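Local atomic coordinates of neurotoxin (Clostridium botulinum, PDB entry 3N7L), a protein that probably binds gangliosides on nerve-cell membranes, serving as the receptor-binding domain of a botulinum neurotoxin of serotype D/C. Residues N231-Y236 with F348-C353; L241-E246 with T295-E300; S361-S366 with W417-A422. One frame throughout, in Å; residues are numbered along the deposited sequence.

Contact 1 (N231-Y236 with F348-C353); sequences NVVKDY and FIIQPC. With SO4 (sulfate ion), chain C.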
# COMPACT_ATOMS: atom_id res chain seq x y z
N ASN A 231 1.03 -2.93 13.99
CA ASN A 231 0.06 -2.15 14.77
C ASN A 231 -0.01 -0.68 14.34
O ASN A 231 -0.77 0.10 14.90
CB ASN A 231 0.35 -2.23 16.28
CG ASN A 231 -0.86 -1.82 17.12
OD1 ASN A 231 -1.97 -2.30 16.89
ND2 ASN A 231 -0.65 -0.94 18.09
N VAL A 232 0.81 -0.32 13.36
CA VAL A 232 0.78 1.04 12.85
C VAL A 232 -0.18 1.01 11.66
O VAL A 232 0.04 0.28 10.70
CB VAL A 232 2.18 1.50 12.37
CG1 VAL A 232 2.08 2.85 11.66
CG2 VAL A 232 3.12 1.62 13.57
N VAL A 233 -1.25 1.78 11.75
CA VAL A 233 -2.24 1.83 10.68
C VAL A 233 -1.59 2.48 9.46
O VAL A 233 -0.73 3.36 9.61
CB VAL A 233 -3.48 2.64 11.10
CG1 VAL A 233 -4.51 2.65 9.97
CG2 VAL A 233 -4.09 2.04 12.37
N LYS A 234 -1.98 2.07 8.26
CA LYS A 234 -1.39 2.66 7.06
C LYS A 234 -2.42 3.41 6.22
O LYS A 234 -3.62 3.12 6.27
CB LYS A 234 -0.75 1.56 6.20
CG LYS A 234 0.24 0.63 6.91
CD LYS A 234 1.39 1.40 7.54
CE LYS A 234 2.52 0.45 7.94
NZ LYS A 234 2.03 -0.68 8.77
N ASP A 235 -1.94 4.38 5.44
CA ASP A 235 -2.82 5.12 4.55
C ASP A 235 -2.99 4.23 3.31
O ASP A 235 -2.41 3.15 3.24
CB ASP A 235 -2.25 6.51 4.22
CG ASP A 235 -1.01 6.48 3.33
OD1 ASP A 235 -0.37 7.55 3.23
OD2 ASP A 235 -0.68 5.44 2.74
N TYR A 236 -3.78 4.68 2.34
CA TYR A 236 -4.05 3.88 1.15
C TYR A 236 -2.84 3.41 0.34
O TYR A 236 -2.87 2.34 -0.28
CB TYR A 236 -5.02 4.64 0.23
CG TYR A 236 -5.65 3.80 -0.87
CD1 TYR A 236 -6.43 2.68 -0.56
CD2 TYR A 236 -5.52 4.17 -2.21
CE1 TYR A 236 -7.06 1.95 -1.56
CE2 TYR A 236 -6.15 3.44 -3.22
CZ TYR A 236 -6.92 2.33 -2.89
OH TYR A 236 -7.56 1.62 -3.87
N PHE A 348 -13.69 7.29 18.28
CA PHE A 348 -13.51 5.93 17.77
C PHE A 348 -12.22 5.25 18.20
O PHE A 348 -11.22 5.90 18.51
CB PHE A 348 -13.57 5.91 16.24
CG PHE A 348 -14.86 6.41 15.67
CD1 PHE A 348 -15.09 7.77 15.55
CD2 PHE A 348 -15.86 5.52 15.30
CE1 PHE A 348 -16.31 8.25 15.06
CE2 PHE A 348 -17.08 5.98 14.81
CZ PHE A 348 -17.31 7.35 14.69
N ILE A 349 -12.28 3.92 18.19
CA ILE A 349 -11.14 3.07 18.51
C ILE A 349 -10.81 2.49 17.15
O ILE A 349 -11.66 1.87 16.52
CB ILE A 349 -11.55 1.94 19.46
CG1 ILE A 349 -12.09 2.54 20.76
CG2 ILE A 349 -10.37 1.02 19.71
CD1 ILE A 349 -12.97 1.59 21.53
N ILE A 350 -9.59 2.69 16.69
CA ILE A 350 -9.20 2.20 15.37
C ILE A 350 -8.41 0.90 15.42
O ILE A 350 -7.70 0.64 16.38
CB ILE A 350 -8.36 3.26 14.62
CG1 ILE A 350 -8.22 2.88 13.14
CG2 ILE A 350 -6.97 3.35 15.24
CD1 ILE A 350 -7.63 3.99 12.29
N GLN A 351 -8.54 0.10 14.38
CA GLN A 351 -7.82 -1.16 14.30
C GLN A 351 -7.35 -1.33 12.86
O GLN A 351 -8.14 -1.16 11.93
CB GLN A 351 -8.72 -2.32 14.71
CG GLN A 351 -7.95 -3.59 15.00
CD GLN A 351 -7.00 -3.44 16.17
OE1 GLN A 351 -5.98 -4.12 16.24
NE2 GLN A 351 -7.34 -2.56 17.11
N PRO A 352 -6.07 -1.65 12.65
CA PRO A 352 -5.60 -1.82 11.26
C PRO A 352 -6.27 -3.03 10.61
O PRO A 352 -6.59 -4.01 11.27
CB PRO A 352 -4.09 -1.99 11.42
CG PRO A 352 -3.96 -2.62 12.79
CD PRO A 352 -4.96 -1.83 13.61
N CYS A 353 -6.49 -2.95 9.30
CA CYS A 353 -7.13 -4.04 8.57
C CYS A 353 -6.55 -4.11 7.17
O CYS A 353 -7.07 -3.50 6.24
CB CYS A 353 -8.64 -3.82 8.52
SG CYS A 353 -9.55 -5.16 7.74
S SO4 C . 1.71 0.69 20.57
O1 SO4 C . 1.28 2.08 20.70
O2 SO4 C . 3.14 0.59 20.91
O3 SO4 C . 1.51 0.20 19.17
O4 SO4 C . 0.90 -0.14 21.48
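Val233 packs against Ile350 and Pro352, where the loop 231-236 passes the strand 348-353. The backbones come nearest at Val233 and Pro352, whose CA atoms lie 5.0 Å apart. No hydrogen bond joins the two segments, and the close part of the contact is wholly apolar. Val233 and Ile350 meet tip to tip: CD1 of Ile350 sits 4.0 Å from Val233 CG2 and almost as near to CG1, so that one methyl faces both branches of the valine. Ile350 runs extended to get there, with CG1 opposite the backbone N (chi1 -168°) and CD1 carried outward by a second anti torsion (chi2 169°). Pro352 lies across the valine at roughly a right angle and presents its CB and CD atoms, Pro352 CB being 4.1 Å from Val233 CG2. Val233 is also tied by its backbone to Leu241 and Val297, which probably helps hold the loop beside the sheet.

Toward Asn231 the packing thins out. This residue is exposed, and its OD1 comes no closer than 4.5 Å to Pro352 CD and to Gln351 OE1. The amide nitrogen serves a sulfate ion, probably from the crystallisation liquor: Asn231 ND2 donates to sulfate O3 over 2.7 Å at an N-H...O angle of 155°, and Thr292 binds the same ion. With two buried aliphatic groups and a partly exposed proline ring at one end, and an amide turned to an anion at the other, the contact probably owes its cohesion to exclusion of water, while the bond to sulfate lies on the exposed side.

Contact 2 (L241-E246 with T295-E300); sequences LRYDKE and TRVRGE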
# COMPACT_ATOMS: atom_id res chain seq x y z
N LEU A 241 -0.06 5.90 8.67
CA LEU A 241 -1.17 6.85 8.80
C LEU A 241 -0.80 7.82 9.92
O LEU A 241 -0.25 7.42 10.96
CB LEU A 241 -2.47 6.11 9.14
CG LEU A 241 -3.77 6.94 9.13
CD1 LEU A 241 -4.10 7.35 7.69
CD2 LEU A 241 -4.91 6.13 9.70
N ARG A 242 -1.08 9.11 9.72
CA ARG A 242 -0.73 10.08 10.75
C ARG A 242 -1.85 11.00 11.20
O ARG A 242 -2.83 11.21 10.48
CB ARG A 242 0.45 10.95 10.28
CG ARG A 242 1.64 10.16 9.77
CD ARG A 242 2.91 10.99 9.81
NE ARG A 242 2.68 12.38 9.43
CZ ARG A 242 2.66 12.84 8.18
NH1 ARG A 242 2.44 14.12 7.96
NH2 ARG A 242 2.88 12.02 7.17
N TYR A 243 -1.70 11.53 12.41
CA TYR A 243 -2.66 12.46 12.98
C TYR A 243 -2.29 13.84 12.40
O TYR A 243 -1.20 14.01 11.85
CB TYR A 243 -2.52 12.51 14.51
CG TYR A 243 -3.01 11.26 15.22
CD1 TYR A 243 -2.11 10.35 15.79
CD2 TYR A 243 -4.37 10.98 15.33
CE1 TYR A 243 -2.56 9.20 16.45
CE2 TYR A 243 -4.83 9.84 15.98
CZ TYR A 243 -3.93 8.96 16.54
OH TYR A 243 -4.42 7.83 17.17
N ASP A 244 -3.21 14.79 12.49
CA ASP A 244 -2.96 16.15 12.03
C ASP A 244 -2.61 16.27 10.55
O ASP A 244 -1.78 17.10 10.18
CB ASP A 244 -1.81 16.77 12.86
CG ASP A 244 -1.92 16.46 14.34
OD1 ASP A 244 -0.87 16.46 15.02
OD2 ASP A 244 -3.05 16.25 14.84
N LYS A 245 -3.23 15.45 9.70
CA LYS A 245 -2.96 15.49 8.26
C LYS A 245 -4.25 15.23 7.48
O LYS A 245 -5.06 14.36 7.86
CB LYS A 245 -1.91 14.44 7.90
CG LYS A 245 -1.55 14.34 6.41
CD LYS A 245 -0.38 13.37 6.20
CE LYS A 245 -0.07 13.13 4.72
NZ LYS A 245 0.13 14.39 3.96
N GLU A 246 -4.46 15.98 6.41
CA GLU A 246 -5.65 15.83 5.59
C GLU A 246 -5.63 14.52 4.79
O GLU A 246 -4.62 14.17 4.19
CB GLU A 246 -5.79 17.02 4.64
CG GLU A 246 -6.26 18.29 5.30
CD GLU A 246 -6.50 19.42 4.31
OE1 GLU A 246 -7.25 20.35 4.63
OE2 GLU A 246 -5.93 19.38 3.20
N THR A 295 2.84 10.86 16.56
CA THR A 295 2.11 11.37 15.39
C THR A 295 1.51 10.26 14.51
O THR A 295 0.60 10.51 13.72
CB THR A 295 3.01 12.29 14.52
OG1 THR A 295 3.48 13.38 15.33
CG2 THR A 295 2.23 12.86 13.34
N ARG A 296 2.01 9.03 14.65
CA ARG A 296 1.48 7.92 13.86
C ARG A 296 0.23 7.33 14.52
O ARG A 296 0.15 7.25 15.75
CB ARG A 296 2.53 6.82 13.71
CG ARG A 296 3.79 7.24 12.98
CD ARG A 296 4.77 6.09 12.85
NE ARG A 296 5.94 6.46 12.05
CZ ARG A 296 6.95 7.21 12.48
NH1 ARG A 296 6.97 7.68 13.72
NH2 ARG A 296 7.94 7.50 11.65
N VAL A 297 -0.74 6.93 13.71
CA VAL A 297 -1.97 6.34 14.22
C VAL A 297 -1.74 4.84 14.42
O VAL A 297 -1.33 4.13 13.49
CB VAL A 297 -3.14 6.54 13.23
CG1 VAL A 297 -4.43 5.97 13.80
CG2 VAL A 297 -3.30 8.03 12.91
N ARG A 298 -2.01 4.35 15.63
CA ARG A 298 -1.81 2.94 15.95
C ARG A 298 -3.08 2.24 16.39
O ARG A 298 -4.04 2.87 16.82
CB ARG A 298 -0.76 2.80 17.05
CG ARG A 298 0.64 3.22 16.63
CD ARG A 298 1.68 2.83 17.67
NE ARG A 298 3.04 3.05 17.20
CZ ARG A 298 3.57 4.26 17.02
NH1 ARG A 298 2.84 5.33 17.30
NH2 ARG A 298 4.81 4.39 16.57
N GLY A 299 -3.05 0.91 16.30
CA GLY A 299 -4.17 0.07 16.68
C GLY A 299 -5.17 0.64 17.67
O GLY A 299 -5.94 1.54 17.35
N GLU A 300 -5.15 0.13 18.89
CA GLU A 300 -6.10 0.56 19.93
C GLU A 300 -6.20 2.04 20.29
O GLU A 300 -6.73 2.37 21.35
CB GLU A 300 -5.84 -0.25 21.20
CG GLU A 300 -6.31 -1.69 21.09
CD GLU A 300 -7.82 -1.79 21.00
OE1 GLU A 300 -8.50 -1.46 21.99
OE2 GLU A 300 -8.32 -2.20 19.93
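Leu241 and Thr295 each lend a backbone carbonyl to the opposite segment, and two strong hydrogen bonds result. Val297 N donates to Leu241 O over 2.8 Å, almost straight at the hydrogen (173°), although the donor stands above the carbonyl plane. Tyr243 N reaches Thr295 O, also at 2.8 Å, nearly in line with the C=O bond. Each oxygen receives a CA-H...O contact as well: Arg296 CA approaches Leu241 O, and Arg242 CA lies 3.3 Å from Thr295 O. Arg242 N turns elsewhere, to the hydroxyl of Tyr247.

Val297 CG2 sits over the centre of the Tyr243 ring, 3.6 Å from the centroid and 4° off the normal, a CH-pi contact. The same methyl lies 4.0 Å from Leu241 CG. The Tyr243 hydroxyl is hydrogen-bonded to Asn301, while Arg296, pointing away, forms salt bridges with Asp294 and Asp240. Thr295 CG2 meets the guanidinium of Arg242 at its edge.

With Arg242 paired to Arg296, the two loops form an isolated beta bridge, here a cross-link between irregular segments of the C-terminal receptor-binding region, whose family belongs to the trefoil clan.

Contact 3 (S361-S366 with W417-A422); sequences SQLFLS and WVFVPA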
# COMPACT_ATOMS: atom_id res chain seq x y z
N SER A 361 -8.68 -0.03 7.62
CA SER A 361 -8.88 -0.06 9.05
C SER A 361 -10.35 -0.22 9.38
O SER A 361 -11.22 -0.03 8.53
CB SER A 361 -8.38 1.25 9.67
OG SER A 361 -9.14 2.35 9.18
N GLN A 362 -10.60 -0.59 10.62
CA GLN A 362 -11.95 -0.72 11.12
C GLN A 362 -12.04 0.29 12.25
O GLN A 362 -11.06 0.52 12.97
CB GLN A 362 -12.22 -2.15 11.60
CG GLN A 362 -12.63 -3.08 10.46
CD GLN A 362 -13.03 -4.46 10.94
OE1 GLN A 362 -14.03 -5.02 10.47
NE2 GLN A 362 -12.26 -5.02 11.86
N LEU A 363 -13.20 0.91 12.36
CA LEU A 363 -13.44 1.93 13.37
C LEU A 363 -14.62 1.54 14.26
O LEU A 363 -15.72 1.30 13.78
CB LEU A 363 -13.72 3.28 12.67
CG LEU A 363 -12.50 3.87 11.94
CD1 LEU A 363 -12.95 4.84 10.85
CD2 LEU A 363 -11.61 4.56 12.96
N PHE A 364 -14.36 1.47 15.56
CA PHE A 364 -15.39 1.11 16.53
C PHE A 364 -15.80 2.33 17.36
O PHE A 364 -14.95 3.07 17.85
CB PHE A 364 -14.86 0.01 17.45
CG PHE A 364 -14.47 -1.24 16.72
CD1 PHE A 364 -15.42 -2.21 16.41
CD2 PHE A 364 -13.16 -1.43 16.28
CE1 PHE A 364 -15.08 -3.35 15.68
CE2 PHE A 364 -12.81 -2.56 15.55
CZ PHE A 364 -13.77 -3.52 15.25
N LEU A 365 -17.11 2.56 17.50
CA LEU A 365 -17.59 3.67 18.30
C LEU A 365 -17.11 3.47 19.73
O LEU A 365 -17.30 2.40 20.32
CB LEU A 365 -19.12 3.74 18.27
CG LEU A 365 -19.73 4.80 19.20
CD1 LEU A 365 -19.27 6.18 18.78
CD2 LEU A 365 -21.25 4.71 19.17
N SER A 366 -16.49 4.50 20.29
CA SER A 366 -15.95 4.46 21.63
C SER A 366 -16.96 4.87 22.70
O SER A 366 -17.83 5.72 22.47
CB SER A 366 -14.75 5.39 21.72
OG SER A 366 -14.41 5.66 23.07
N TRP A 417 -12.27 0.94 6.13
CA TRP A 417 -12.08 2.32 5.71
C TRP A 417 -10.64 2.62 5.33
O TRP A 417 -9.70 2.18 5.99
CB TRP A 417 -12.54 3.27 6.81
CG TRP A 417 -14.00 3.15 7.11
CD1 TRP A 417 -14.59 2.32 8.02
CD2 TRP A 417 -15.07 3.86 6.47
NE1 TRP A 417 -15.96 2.46 7.98
CE2 TRP A 417 -16.28 3.40 7.03
CE3 TRP A 417 -15.12 4.83 5.46
CZ2 TRP A 417 -17.53 3.88 6.63
CZ3 TRP A 417 -16.36 5.31 5.06
CH2 TRP A 417 -17.55 4.83 5.64
N VAL A 418 -10.49 3.38 4.25
CA VAL A 418 -9.19 3.75 3.75
C VAL A 418 -8.97 5.26 3.81
O VAL A 418 -9.94 6.02 3.82
CB VAL A 418 -9.03 3.28 2.30
CG1 VAL A 418 -7.85 3.93 1.68
CG2 VAL A 418 -8.89 1.77 2.26
N PHE A 419 -7.71 5.67 3.85
CA PHE A 419 -7.35 7.08 3.90
C PHE A 419 -6.31 7.44 2.84
O PHE A 419 -5.17 6.97 2.88
CB PHE A 419 -6.82 7.46 5.29
CG PHE A 419 -7.79 7.20 6.39
CD1 PHE A 419 -7.78 5.99 7.07
CD2 PHE A 419 -8.76 8.15 6.72
CE1 PHE A 419 -8.72 5.72 8.07
CE2 PHE A 419 -9.71 7.89 7.71
CZ PHE A 419 -9.69 6.67 8.39
N VAL A 420 -6.71 8.27 1.89
CA VAL A 420 -5.82 8.70 0.82
C VAL A 420 -5.31 10.09 1.16
O VAL A 420 -6.09 11.04 1.28
CB VAL A 420 -6.55 8.76 -0.53
CG1 VAL A 420 -5.57 9.15 -1.64
CG2 VAL A 420 -7.19 7.41 -0.83
N PRO A 421 -3.99 10.23 1.33
CA PRO A 421 -3.42 11.54 1.66
C PRO A 421 -3.74 12.58 0.57
O PRO A 421 -3.60 12.30 -0.62
CB PRO A 421 -1.93 11.26 1.78
CG PRO A 421 -1.72 10.11 0.83
CD PRO A 421 -2.93 9.24 1.07
N ALA A 422 -4.21 13.75 1.00
CA ALA A 422 -4.54 14.81 0.07
C ALA A 422 -3.25 15.41 -0.49
O ALA A 422 -3.20 15.81 -1.65
CB ALA A 422 -5.35 15.88 0.78
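The carbonyl oxygen of Trp417 is gripped twice by Ser361: the backbone N of Ser361 approaches Trp417 O at 2.9 Å in a bent, weak bond, and Ser361 OG adds a second at 3.2 Å from above the carbonyl plane. In the beta-trefoil-like C-terminal receptor-binding region, this joins strand 361-366 to the last strand, 417-421, through a single antiparallel, hydrogen-bonded pair. The reciprocal bond is the sound one, Trp417 N to Ser361 O at 2.8 Å, straight at 176° and in the carbonyl plane. With the strand directions 114° apart, the pairing stops at this one bridge and side chains carry the rest of the contact.

Ser361 OG stands between its own backbone N and carbonyl carbon (chi1 64°), a rotation that lets it reach both the Trp417 carbonyl and the edge of the Phe419 ring. Leu363, crossing Trp417 at about a right angle, brings a single methyl to the indole, CD1 lying 4.1 Å from Trp417 CD1. Every touching residue is buried. The core around them is shared with Ile350 of strand 348-354, Met249 of strand 246-251 and Phe305 of strand 302-308, and the indole NE1 is satisfied by the carbonyl of Leu377. Leu363 CD1 also meets the Phe419 ring near its plane, 4.5 Å from Phe419 CZ.

In the fold
The three contacts cluster in one part of the C-terminal receptor-binding region, their centres 7 to 10 Å apart. Contact 2 is nested in the loop closed by contact 1, and backbone bonds join them: Val233 O to Leu241 N and Asn231 O to Gly299 N, both 2.8 Å and probable hydrogen bonds. The sulfate held by Asn231 of contact 1 also lies near contact 2, in a long, weak ion pair with Arg298 NE 3.8 Å from sulfate O3. Contact 3 shares the sheet of contact 1, strands 348-354 and 359-366 being neighbours; Tyr236 N, 2.7 Å from Phe419 O, is probably hydrogen-bonded to it. Leu241 CD1 packs 3.6 Å from Phe419 CB, linking contacts 2 and 3.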